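Local structure of putative cell adhesion protein (Bacteroides eggerthii, 4GPV) at residues A[12-23]-A[72-83]; A[116-124]-A[222-230]. The protein is a putative cell adhesion protein of the FimA-like major fimbrial subunit family and probably serves as a building block of a pilus. All blocks are in the same frame, centred on the assembly; numbering follows the deposited sequence.

Interaction 1. Residues A[12-23]-A[72-83]; sequences VPGEQAVLTIKL and AAATITTGTTAA
OG1 of Thr-80 is gripped by two backbone amides, Gly-14 N at 3.1 Å and, within its own ST turn, Ala-82 N at 3.0 Å. A chi1 of 81° sets this hydroxyl between the residue's own N and carbonyl carbon, facing both donors. Replacing Thr-80 by an alanine removes that acceptor and is likely to leave the amides of Gly-14 and Ala-82 without their shared mate, with the Gly-14 end held less firmly. Next door Thr-81 pairs twice with Glu-15, its OG1 accepting a hydrogen bond from Glu-15 N at 2.9 Å and its own amide giving to Glu-15 O. The extended side chain of Gln-16, its CG anti to N (chi1 -171°), carries NE2 to Thr-77 O at 3.0 Å, an almost straight bond with the acceptor close to the amide plane. Beyond a one-residue shift in register, the two segments settle into regular antiparallel pairing from Leu-19/Ile-76 to Lys-22/Ala-73. On one face Thr-20 and Thr-75 share a water between their hydroxyls; on the other, CG1 of Ile-21 meets the CD1 tip of Ile-76 at 3.8 Å, the two side chains crossing at a slant. Strand 73-76 thus lies along one edge of strand 18-24, whose other edge pairs in parallel with strand 146-169, while Tyr-50 and Tyr-66 of strands 50-56 and 66-68 pack against Ala-74.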
loop_
_atom_site.group_PDB
_atom_site.type_symbol
_atom_site.label_atom_id
_atom_site.label_comp_id
_atom_site.label_asym_id
_atom_site.label_seq_id
_atom_site.Cartn_x
_atom_site.Cartn_y
_atom_site.Cartn_z
ATOM N N VAL A 12 14.468 28.641 -19.669
ATOM C CA VAL A 12 13.877 29.479 -20.715
ATOM C C VAL A 12 13.079 28.573 -21.697
ATOM O O VAL A 12 13.491 27.436 -21.955
ATOM C CB VAL A 12 14.889 30.420 -21.434
ATOM C CG1 VAL A 12 15.737 31.212 -20.433
ATOM C CG2 VAL A 12 15.773 29.678 -22.436
ATOM N N PRO A 13 11.934 29.043 -22.236
ATOM C CA PRO A 13 11.173 28.186 -23.157
ATOM C C PRO A 13 11.928 27.938 -24.456
ATOM O O PRO A 13 12.675 28.811 -24.927
ATOM C CB PRO A 13 9.883 28.973 -23.404
ATOM C CG PRO A 13 10.207 30.369 -23.082
ATOM C CD PRO A 13 11.261 30.341 -22.022
ATOM N N GLY A 14 11.744 26.738 -24.992
ATOM C CA GLY A 14 12.301 26.365 -26.285
ATOM C C GLY A 14 11.268 26.646 -27.357
ATOM O O GLY A 14 10.348 27.447 -27.143
ATOM N N GLU A 15 11.401 25.988 -28.509
ATOM C CA GLU A 15 10.450 26.126 -29.606
ATOM C C GLU A 15 9.274 25.190 -29.363
ATOM O O GLU A 15 9.444 24.185 -28.675
ATOM C CB GLU A 15 11.135 25.806 -30.950
ATOM C CG GLU A 15 10.567 26.606 -32.109
ATOM C CD GLU A 15 11.073 26.276 -33.503
ATOM O OE1 GLU A 15 11.797 25.265 -33.668
ATOM O OE2 GLU A 15 10.728 27.030 -34.441
ATOM N N GLN A 16 8.086 25.502 -29.917
ATOM C CA GLN A 16 6.935 24.621 -29.722
ATOM C C GLN A 16 7.297 23.193 -30.101
ATOM O O GLN A 16 7.912 22.962 -31.152
ATOM C CB GLN A 16 5.718 25.073 -30.545
ATOM C CG GLN A 16 4.466 24.268 -30.135
ATOM C CD GLN A 16 3.238 24.657 -30.902
ATOM O OE1 GLN A 16 3.299 25.246 -31.984
ATOM N NE2 GLN A 16 2.090 24.318 -30.367
ATOM N N ALA A 17 6.920 22.260 -29.256
ATOM C CA ALA A 17 7.191 20.863 -29.488
ATOM C C ALA A 17 5.917 20.059 -29.446
ATOM O O ALA A 17 4.885 20.528 -28.950
ATOM C CB ALA A 17 8.157 20.356 -28.429
ATOM N N VAL A 18 6.000 18.847 -29.973
ATOM C CA VAL A 18 4.951 17.841 -29.899
ATOM C C VAL A 18 5.561 16.675 -29.155
ATOM O O VAL A 18 6.610 16.170 -29.562
ATOM C CB VAL A 18 4.353 17.418 -31.262
ATOM C CG1 VAL A 18 3.232 16.403 -31.055
ATOM C CG2 VAL A 18 3.856 18.635 -32.040
ATOM N N LEU A 19 4.946 16.297 -28.041
ATOM C CA LEU A 19 5.391 15.185 -27.206
ATOM C C LEU A 19 4.316 14.125 -27.200
ATOM O O LEU A 19 3.145 14.439 -26.955
ATOM C CB LEU A 19 5.657 15.673 -25.774
ATOM C CG LEU A 19 6.956 16.416 -25.493
ATOM C CD1 LEU A 19 6.733 17.902 -25.467
ATOM C CD2 LEU A 19 7.510 15.997 -24.123
ATOM N N THR A 20 4.701 12.880 -27.507
ATOM C CA THR A 20 3.783 11.739 -27.492
ATOM C C THR A 20 4.173 10.925 -26.271
ATOM O O THR A 20 5.324 10.494 -26.173
ATOM C CB THR A 20 3.854 10.955 -28.815
ATOM O OG1 THR A 20 3.544 11.836 -29.894
ATOM C CG2 THR A 20 2.891 9.768 -28.837
ATOM N N ILE A 21 3.237 10.784 -25.320
ATOM C CA ILE A 21 3.488 10.062 -24.080
ATOM C C ILE A 21 2.781 8.737 -24.175
ATOM O O ILE A 21 1.606 8.695 -24.552
ATOM C CB ILE A 21 3.058 10.857 -22.808
ATOM C CG1 ILE A 21 3.471 12.360 -22.847
ATOM C CG2 ILE A 21 3.507 10.137 -21.490
ATOM C CD1 ILE A 21 4.995 12.717 -22.645
ATOM N N LYS A 22 3.510 7.663 -23.900
ATOM C CA LYS A 22 2.988 6.295 -23.863
ATOM C C LYS A 22 3.129 5.762 -22.441
ATOM O O LYS A 22 4.201 5.883 -21.845
ATOM C CB LYS A 22 3.727 5.362 -24.844
ATOM C CG LYS A 22 3.414 5.567 -26.320
ATOM C CD LYS A 22 4.190 4.536 -27.147
ATOM C CE LYS A 22 3.935 4.616 -28.633
ATOM N NZ LYS A 22 4.683 3.558 -29.369
ATOM N N LEU A 23 2.052 5.219 -21.890
ATOM C CA LEU A 23 2.097 4.651 -20.540
ATOM C C LEU A 23 2.151 3.150 -20.613
ATOM O O LEU A 23 1.468 2.544 -21.439
ATOM C CB LEU A 23 0.907 5.088 -19.678
ATOM C CG LEU A 23 0.609 6.596 -19.642
ATOM C CD1 LEU A 23 -0.639 6.869 -18.841
ATOM C CD2 LEU A 23 1.804 7.401 -19.113
ATOM N N ALA A 72 -3.752 5.175 -22.324
ATOM C CA ALA A 72 -2.316 5.006 -22.087
ATOM C C ALA A 72 -1.474 5.769 -23.123
ATOM O O ALA A 72 -0.311 5.418 -23.339
ATOM C CB ALA A 72 -1.963 3.522 -22.107
ATOM N N ALA A 73 -2.068 6.805 -23.771
ATOM C CA ALA A 73 -1.380 7.626 -24.774
ATOM C C ALA A 73 -1.887 9.072 -24.767
ATOM O O ALA A 73 -3.086 9.293 -24.789
ATOM C CB ALA A 73 -1.539 7.022 -26.163
ATOM N N ALA A 74 -0.968 10.055 -24.710
ATOM C CA ALA A 74 -1.309 11.487 -24.750
ATOM C C ALA A 74 -0.457 12.216 -25.791
ATOM O O ALA A 74 0.718 11.885 -25.950
ATOM C CB ALA A 74 -1.088 12.119 -23.379
ATOM N N THR A 75 -1.049 13.191 -26.505
ATOM C CA THR A 75 -0.329 14.052 -27.439
ATOM C C THR A 75 -0.341 15.446 -26.805
ATOM O O THR A 75 -1.408 16.051 -26.655
ATOM C CB THR A 75 -0.945 13.986 -28.850
ATOM O OG1 THR A 75 -0.944 12.631 -29.287
ATOM C CG2 THR A 75 -0.188 14.839 -29.867
ATOM N N ILE A 76 0.836 15.928 -26.386
ATOM C CA ILE A 76 0.932 17.220 -25.723
ATOM C C ILE A 76 1.558 18.217 -26.697
ATOM O O ILE A 76 2.660 17.970 -27.198
ATOM C CB ILE A 76 1.716 17.111 -24.388
ATOM C CG1 ILE A 76 0.979 16.176 -23.378
ATOM C CG2 ILE A 76 1.944 18.503 -23.782
ATOM C CD1 ILE A 76 1.807 15.701 -22.190
ATOM N N THR A 77 0.866 19.345 -26.960
ATOM C CA THR A 77 1.406 20.335 -27.905
ATOM C C THR A 77 1.638 21.709 -27.252
ATOM O O THR A 77 2.040 22.649 -27.931
ATOM C CB THR A 77 0.458 20.502 -29.107
ATOM O OG1 THR A 77 -0.764 21.077 -28.637
ATOM C CG2 THR A 77 0.194 19.191 -29.836
ATOM N N THR A 78 1.389 21.819 -25.948
ATOM C CA THR A 78 1.527 23.092 -25.238
ATOM C C THR A 78 2.929 23.321 -24.671
ATOM O O THR A 78 3.198 24.399 -24.136
ATOM C CB THR A 78 0.499 23.149 -24.108
ATOM O OG1 THR A 78 0.581 21.929 -23.372
ATOM C CG2 THR A 78 -0.917 23.363 -24.637
ATOM N N GLY A 79 3.782 22.309 -24.771
ATOM C CA GLY A 79 5.156 22.347 -24.283
ATOM C C GLY A 79 6.183 22.758 -25.313
ATOM O O GLY A 79 5.852 23.138 -26.440
ATOM N N THR A 80 7.456 22.700 -24.920
ATOM C CA THR A 80 8.516 23.184 -25.797
ATOM C C THR A 80 9.674 22.192 -25.868
ATOM O O THR A 80 9.690 21.189 -25.136
ATOM C CB THR A 80 9.044 24.568 -25.316
ATOM O OG1 THR A 80 9.964 24.375 -24.246
ATOM C CG2 THR A 80 7.933 25.573 -24.919
ATOM N N THR A 81 10.683 22.536 -26.690
ATOM C CA THR A 81 11.904 21.735 -26.840
ATOM C C THR A 81 12.819 21.872 -25.611
ATOM O O THR A 81 13.859 21.194 -25.529
ATOM C CB THR A 81 12.636 22.102 -28.118
ATOM O OG1 THR A 81 12.860 23.515 -28.154
ATOM C CG2 THR A 81 11.891 21.633 -29.347
ATOM N N ALA A 82 12.391 22.687 -24.625
ATOM C CA ALA A 82 13.101 22.839 -23.360
ATOM C C ALA A 82 12.714 21.737 -22.360
ATOM O O ALA A 82 13.394 21.607 -21.341
ATOM C CB ALA A 82 12.843 24.210 -22.760
ATOM N N ALA A 83 11.644 20.932 -22.626
ATOM C CA ALA A 83 11.261 19.836 -21.721
ATOM C C ALA A 83 12.397 18.811 -21.617
ATOM O O ALA A 83 12.935 18.387 -22.641
ATOM C CB ALA A 83 9.982 19.150 -22.210
HETATM O O HOH W 1 1.178 11.749 -31.060
#

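Interaction 2. Residues A[116-124]-A[222-230]; sequences LMDNTDNAS and VTTSTALSD
Ser-225 and Asn-122 join the loop 116-124, built on a type I turn from Asp-118 to Asp-121, to the link between strands 222-224 and 229-231, where an ST turn at Ser-225 leads into the 3-10 segment 226-227. Two direct hydrogen bonds cross between them. Ser-225 OG donates to Asp-121 O at 3.0 Å, in the carbonyl plane and on a lone pair; Ser-225 OG in turn accepts the amide of Ala-227, which makes the ST turn, so the hydroxyl works in both directions. Asn-122 OD1 accepts from Thr-226 N at 3.0 Å, with an N-H...O angle of 161° and the donor tilted from the carbonyl plane.

Water adds a second layer. One molecule donates a hydrogen bond to Asn-122 OD1 and also bonds Thr-224 OG1; another spans Asn-122 O and Thr-226 OG1, so the asparagine is tied to the 222-230 segment through both side chain and backbone.

Within the loop, Asp-118 OD1 forms an Asx turn with Thr-120 N and also accepts the hydroxyl of Thr-120, through its syn lone pair. Thr-120 OG1 in turn receives the amide of Asn-122, which links the turn to the residue that meets Thr-226.

Apolar packing completes the contact, and Tyr-208 of strand 207-209 touches both Met-117 and Leu-228. Selenomethionine Met-117, bent at chi2 (-69°), lays its SE 3.3 Å from Ser-225 OG and 3.9 Å from Ala-227 CB, and brings its methyl CE to 3.7 Å from Leu-228 CG.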
loop_
_atom_site.group_PDB
_atom_site.type_symbol
_atom_site.label_atom_id
_atom_site.label_comp_id
_atom_site.label_asym_id
_atom_site.label_seq_id
_atom_site.Cartn_x
_atom_site.Cartn_y
_atom_site.Cartn_z
ATOM N N LEU A 116 -3.093 7.572 3.058
ATOM C CA LEU A 116 -3.686 6.264 2.753
ATOM C C LEU A 116 -5.205 6.313 2.869
ATOM O O LEU A 116 -5.884 5.492 2.254
ATOM C CB LEU A 116 -3.109 5.189 3.689
ATOM C CG LEU A 116 -3.551 3.730 3.465
ATOM C CD1 LEU A 116 -3.125 3.208 2.094
ATOM C CD2 LEU A 116 -2.976 2.858 4.590
HETATM N N MSE A 117 -5.734 7.229 3.707
HETATM C CA MSE A 117 -7.176 7.368 3.884
HETATM C C MSE A 117 -7.644 8.724 3.429
HETATM O O MSE A 117 -6.865 9.692 3.444
HETATM C CB MSE A 117 -7.632 7.170 5.355
HETATM C CG MSE A 117 -7.152 5.881 5.990
HETATM SE SE MSE A 117 -8.024 4.340 5.205
HETATM C CE MSE A 117 -6.666 2.995 5.687
ATOM N N ASP A 118 -8.935 8.810 3.075
ATOM C CA ASP A 118 -9.534 10.077 2.686
ATOM C C ASP A 118 -9.735 10.950 3.963
ATOM O O ASP A 118 -9.312 10.517 5.035
ATOM C CB ASP A 118 -10.825 9.850 1.880
ATOM C CG ASP A 118 -12.033 9.345 2.631
ATOM O OD1 ASP A 118 -11.982 9.295 3.885
ATOM O OD2 ASP A 118 -13.060 9.064 1.972
ATOM N N ASN A 119 -10.374 12.158 3.884
ATOM C CA ASN A 119 -10.457 12.987 5.097
ATOM C C ASN A 119 -11.449 12.501 6.184
ATOM O O ASN A 119 -11.513 13.112 7.257
ATOM C CB ASN A 119 -10.703 14.482 4.769
ATOM C CG ASN A 119 -11.939 14.808 3.976
ATOM O OD1 ASN A 119 -12.758 13.935 3.665
ATOM N ND2 ASN A 119 -12.126 16.105 3.680
ATOM N N THR A 120 -12.155 11.384 5.969
ATOM C CA THR A 120 -12.986 10.813 7.030
ATOM C C THR A 120 -12.121 9.909 7.921
ATOM O O THR A 120 -12.576 9.488 8.979
ATOM C CB THR A 120 -14.148 9.971 6.460
ATOM O OG1 THR A 120 -13.610 8.777 5.867
ATOM C CG2 THR A 120 -15.048 10.756 5.489
ATOM N N ASP A 121 -10.911 9.529 7.415
ATOM C CA ASP A 121 -9.920 8.606 8.027
ATOM C C ASP A 121 -10.352 7.144 7.964
ATOM O O ASP A 121 -9.565 6.270 8.317
ATOM C CB ASP A 121 -9.620 8.968 9.506
ATOM C CG ASP A 121 -9.044 10.350 9.731
ATOM O OD1 ASP A 121 -8.189 10.779 8.925
ATOM O OD2 ASP A 121 -9.392 10.973 10.754
ATOM N N ASN A 122 -11.567 6.855 7.481
ATOM C CA ASN A 122 -12.135 5.502 7.505
ATOM C C ASN A 122 -12.379 4.890 6.133
ATOM O O ASN A 122 -12.953 3.807 6.050
ATOM C CB ASN A 122 -13.454 5.529 8.279
ATOM C CG ASN A 122 -13.267 5.753 9.749
ATOM O OD1 ASN A 122 -12.492 5.065 10.415
ATOM N ND2 ASN A 122 -14.027 6.674 10.304
ATOM N N ALA A 123 -11.992 5.575 5.076
ATOM C CA ALA A 123 -12.117 5.036 3.710
ATOM C C ALA A 123 -10.769 5.181 3.028
ATOM O O ALA A 123 -10.163 6.227 3.150
ATOM C CB ALA A 123 -13.207 5.759 2.943
ATOM N N SER A 124 -10.256 4.108 2.390
ATOM C CA SER A 124 -8.949 4.164 1.735
ATOM C C SER A 124 -8.980 4.912 0.405
ATOM O O SER A 124 -9.975 4.869 -0.329
ATOM C CB SER A 124 -8.386 2.767 1.490
ATOM O OG SER A 124 -7.004 2.896 1.169
ATOM N N VAL A 222 -1.025 8.280 15.591
ATOM C CA VAL A 222 -1.845 7.152 15.125
ATOM C C VAL A 222 -3.317 7.563 15.056
ATOM O O VAL A 222 -3.843 8.138 16.006
ATOM C CB VAL A 222 -1.649 5.896 16.013
ATOM C CG1 VAL A 222 -2.552 4.742 15.573
ATOM C CG2 VAL A 222 -0.185 5.446 16.024
ATOM N N THR A 223 -3.987 7.207 13.948
ATOM C CA THR A 223 -5.416 7.441 13.729
ATOM C C THR A 223 -6.107 6.106 13.469
ATOM O O THR A 223 -5.590 5.295 12.694
ATOM C CB THR A 223 -5.622 8.428 12.557
ATOM O OG1 THR A 223 -4.967 9.660 12.888
ATOM C CG2 THR A 223 -7.109 8.711 12.273
ATOM N N THR A 224 -7.270 5.860 14.094
ATOM C CA THR A 224 -7.992 4.610 13.822
ATOM C C THR A 224 -8.702 4.720 12.467
ATOM O O THR A 224 -9.125 5.810 12.054
ATOM C CB THR A 224 -8.992 4.248 14.925
ATOM O OG1 THR A 224 -9.996 5.264 15.030
ATOM C CG2 THR A 224 -8.318 3.995 16.252
ATOM N N SER A 225 -8.793 3.587 11.780
ATOM C CA SER A 225 -9.469 3.481 10.495
ATOM C C SER A 225 -10.237 2.184 10.437
ATOM O O SER A 225 -9.640 1.102 10.530
ATOM C CB SER A 225 -8.475 3.537 9.339
ATOM O OG SER A 225 -9.204 3.346 8.140
ATOM N N THR A 226 -11.556 2.277 10.181
ATOM C CA THR A 226 -12.372 1.067 10.048
ATOM C C THR A 226 -12.023 0.328 8.758
ATOM O O THR A 226 -12.317 -0.856 8.667
ATOM C CB THR A 226 -13.873 1.388 10.096
ATOM O OG1 THR A 226 -14.164 2.277 9.029
ATOM C CG2 THR A 226 -14.319 1.961 11.431
ATOM N N ALA A 227 -11.379 0.983 7.790
ATOM C CA ALA A 227 -10.965 0.310 6.546
ATOM C C ALA A 227 -9.876 -0.736 6.815
ATOM O O ALA A 227 -9.563 -1.535 5.933
ATOM C CB ALA A 227 -10.445 1.330 5.554
ATOM N N LEU A 228 -9.263 -0.697 8.009
ATOM C CA LEU A 228 -8.166 -1.624 8.353
ATOM C C LEU A 228 -8.632 -2.746 9.297
ATOM O O LEU A 228 -7.827 -3.374 9.980
ATOM C CB LEU A 228 -6.971 -0.869 8.925
ATOM C CG LEU A 228 -6.317 0.132 7.983
ATOM C CD1 LEU A 228 -5.174 0.833 8.662
ATOM C CD2 LEU A 228 -5.917 -0.510 6.620
ATOM N N SER A 229 -9.934 -3.049 9.264
ATOM C CA SER A 229 -10.508 -4.144 10.035
ATOM C C SER A 229 -11.554 -4.841 9.181
ATOM O O SER A 229 -12.538 -4.216 8.818
ATOM C CB SER A 229 -11.116 -3.623 11.341
ATOM O OG SER A 229 -11.667 -4.690 12.095
ATOM N N ASP A 230 -11.359 -6.130 8.872
ATOM C CA ASP A 230 -12.322 -6.926 8.101
ATOM C C ASP A 230 -12.919 -7.981 9.010
ATOM O O ASP A 230 -12.182 -8.857 9.488
ATOM C CB ASP A 230 -11.651 -7.557 6.879
ATOM C CG ASP A 230 -11.382 -6.548 5.770
ATOM O OD1 ASP A 230 -12.249 -5.670 5.544
ATOM O OD2 ASP A 230 -10.391 -6.741 5.015
HETATM O O HOH W 2 -5.845 12.006 10.964
HETATM O O HOH W 3 -12.054 4.646 13.211
HETATM O O HOH W 4 -14.629 1.257 6.581
#

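Followed from the N terminus, the chain first closes a loop at interaction 1, where residues 72-83 return to 12-23 after 48 intervening residues that include strands 40-46, 50-56 and 66-68. Only after this loop is complete does interaction 2 open, and its segments, 116-124 and 222-230, are joined by a longer excursion of 97 residues. The two are therefore in series, neither nesting nor crossing. The centres of interactions 1 and 2 lie about 39 Å apart. Interaction 1 joins strand 73-76 to strand 18-24 in the mixed sheet that also holds strand 146-169; interaction 2 ties the loop following strand 113-115 to the sheet containing strand 176-193, and segment 222-230 falls in the FimA-like C-terminal family region.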